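Local coordinates for putative Lipoprotein (PDB 3U24) that is of unknown function but binds zinc and, as a DUF885 lipoprotein of the Peptidase_MA clan, may be related to zinc-dependent peptidases, at residues 473-478 with 522-527. Numbering follows the deposited sequence.
Sequences ICNTIL and TSYYSG
T476 lies across Y525 at about a right angle, its OG1 3.4 Å from CB of the tyrosine and 3.5 Å from CA of T522. The pair illustrates how a bridging water can link two helical segments that share no direct hydrogen bond. With OG1 set beside its own backbone N, T476 turns its hydroxyl toward residues 522-525 and donates to the water at 3.0 Å; the same water accepts from the backbone N of Y525 at 3.1 Å, thereby giving the Y525 amide a partner. Nearby, the methyl CG2 of T522 lies 4.1 Å from CA of T476, close to the point where the backbones come nearest. CG of Y525, anti to the backbone N (chi1 -179°), swings the ring along helix 459-485 to I473, whose CG1 meets CE1 at 3.9 Å. Beyond this apolar contact, the phenol OH is hydrogen-bonded to D270 of helix 260-289, whose L263 and A267 also touch the Y525 side chain. An alanine in place of Y525 would probably open a gap beside I473 and leave D270 without its phenol partner. On the other flank, ND2 of N475 approaches CD1 of Y524 at 4.1 Å, amide and ring planes 56° apart, while its OD1 accepts from K510. The Y524 hydroxyl is held by Q520 and R513, and its side chain runs close to E439, a ligand of the zinc ion bound with H408 and H414. The axes of the short segments 473-478 and 523-527 approach to 8.2 Å and cross at -114°, a steep, water-bridged helix-helix packing in the buried interior of the largely helical DUF885 fold, bordering its H408-H414-E439 zinc site.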
loop_
_atom_site.group_PDB
_atom_site.type_symbol
_atom_site.label_atom_id
_atom_site.label_comp_id
_atom_site.label_asym_id
_atom_site.label_seq_id
_atom_site.Cartn_x
_atom_site.Cartn_y
_atom_site.Cartn_z
ATOM N N ILE A 473 2.605 -12.654 8.559
ATOM C CA ILE A 473 3.589 -12.833 9.620
ATOM C C ILE A 473 5.022 -12.798 9.028
ATOM O O ILE A 473 5.882 -12.008 9.489
ATOM C CB ILE A 473 3.340 -14.157 10.401
ATOM C CG1 ILE A 473 1.924 -14.150 11.053
ATOM C CG2 ILE A 473 4.406 -14.370 11.457
ATOM C CD1 ILE A 473 1.492 -15.501 11.629
ATOM N N CYS A 474 5.259 -13.621 8.005
ATOM C CA CYS A 474 6.574 -13.688 7.405
ATOM C C CYS A 474 6.965 -12.427 6.634
ATOM O O CYS A 474 8.154 -12.135 6.507
ATOM C CB CYS A 474 6.757 -14.961 6.571
ATOM S SG CYS A 474 6.632 -16.494 7.573
ATOM N N ASN A 475 6.004 -11.640 6.170
ATOM C CA ASN A 475 6.336 -10.323 5.582
ATOM C C ASN A 475 7.066 -9.433 6.596
ATOM O O ASN A 475 7.988 -8.705 6.214
ATOM C CB ASN A 475 5.091 -9.555 5.115
ATOM C CG ASN A 475 4.593 -9.981 3.734
ATOM O OD1 ASN A 475 5.252 -10.701 2.977
ATOM N ND2 ASN A 475 3.419 -9.473 3.383
ATOM N N THR A 476 6.627 -9.487 7.870
ATOM C CA THR A 476 7.194 -8.715 8.957
ATOM C C THR A 476 8.570 -9.232 9.328
ATOM O O THR A 476 9.512 -8.458 9.451
ATOM C CB THR A 476 6.252 -8.706 10.200
ATOM O OG1 THR A 476 5.119 -7.927 9.875
ATOM C CG2 THR A 476 6.892 -8.109 11.450
ATOM N N ILE A 477 8.688 -10.533 9.499
ATOM C CA ILE A 477 9.995 -11.159 9.766
ATOM C C ILE A 477 11.034 -10.777 8.693
ATOM O O ILE A 477 12.176 -10.387 8.994
ATOM C CB ILE A 477 9.843 -12.680 9.894
ATOM C CG1 ILE A 477 8.936 -12.979 11.077
ATOM C CG2 ILE A 477 11.183 -13.393 10.095
ATOM C CD1 ILE A 477 8.648 -14.440 11.275
ATOM N N LEU A 478 10.623 -10.865 7.451
ATOM C CA LEU A 478 11.490 -10.621 6.327
ATOM C C LEU A 478 11.937 -9.169 6.295
ATOM O O LEU A 478 13.150 -8.861 6.205
ATOM C CB LEU A 478 10.748 -10.963 5.034
ATOM C CG LEU A 478 11.441 -10.606 3.710
ATOM C CD1 LEU A 478 12.330 -11.748 3.306
ATOM C CD2 LEU A 478 10.468 -10.364 2.560
ATOM N N THR A 522 5.611 -4.565 6.800
ATOM C CA THR A 522 5.082 -4.861 8.142
ATOM C C THR A 522 3.629 -4.376 8.385
ATOM O O THR A 522 3.005 -4.750 9.373
ATOM C CB THR A 522 5.962 -4.248 9.262
ATOM O OG1 THR A 522 5.792 -2.825 9.261
ATOM C CG2 THR A 522 7.454 -4.586 9.057
ATOM N N SER A 523 3.064 -3.582 7.470
ATOM C CA SER A 523 1.839 -2.855 7.756
ATOM C C SER A 523 0.682 -3.806 8.016
ATOM O O SER A 523 -0.158 -3.574 8.917
ATOM C CB SER A 523 1.523 -1.817 6.651
ATOM O OG SER A 523 1.311 -2.392 5.378
ATOM N N TYR A 524 0.672 -4.905 7.272
ATOM C CA TYR A 524 -0.429 -5.865 7.334
ATOM C C TYR A 524 -0.521 -6.492 8.707
ATOM O O TYR A 524 -1.598 -6.490 9.339
ATOM C CB TYR A 524 -0.282 -6.944 6.279
ATOM C CG TYR A 524 0.023 -6.380 4.925
ATOM C CD1 TYR A 524 1.351 -6.126 4.550
ATOM C CD2 TYR A 524 -0.990 -6.101 4.018
ATOM C CE1 TYR A 524 1.652 -5.590 3.327
ATOM C CE2 TYR A 524 -0.700 -5.552 2.778
ATOM C CZ TYR A 524 0.608 -5.311 2.438
ATOM O OH TYR A 524 0.951 -4.776 1.238
ATOM N N TYR A 525 0.599 -7.008 9.190
ATOM C CA TYR A 525 0.599 -7.714 10.455
ATOM C C TYR A 525 0.456 -6.738 11.633
ATOM O O TYR A 525 -0.169 -7.046 12.631
ATOM C CB TYR A 525 1.885 -8.506 10.604
ATOM C CG TYR A 525 1.983 -9.286 11.868
ATOM C CD1 TYR A 525 1.131 -10.340 12.127
ATOM C CD2 TYR A 525 2.961 -8.992 12.796
ATOM C CE1 TYR A 525 1.217 -11.061 13.298
ATOM C CE2 TYR A 525 3.094 -9.726 13.954
ATOM C CZ TYR A 525 2.226 -10.763 14.186
ATOM O OH TYR A 525 2.343 -11.427 15.370
ATOM N N SER A 526 1.107 -5.588 11.521
ATOM C CA SER A 526 1.064 -4.607 12.583
ATOM C C SER A 526 -0.366 -4.163 12.891
ATOM O O SER A 526 -0.801 -4.243 14.029
ATOM C CB SER A 526 1.913 -3.425 12.214
ATOM O OG SER A 526 1.740 -2.433 13.197
ATOM N N GLY A 527 -1.124 -3.801 11.883
ATOM C CA GLY A 527 -2.518 -3.420 12.123
ATOM C C GLY A 527 -3.388 -4.565 12.609
ATOM O O GLY A 527 -4.177 -4.398 13.535
HETATM O O HOH W 1 3.176 -7.865 7.629
#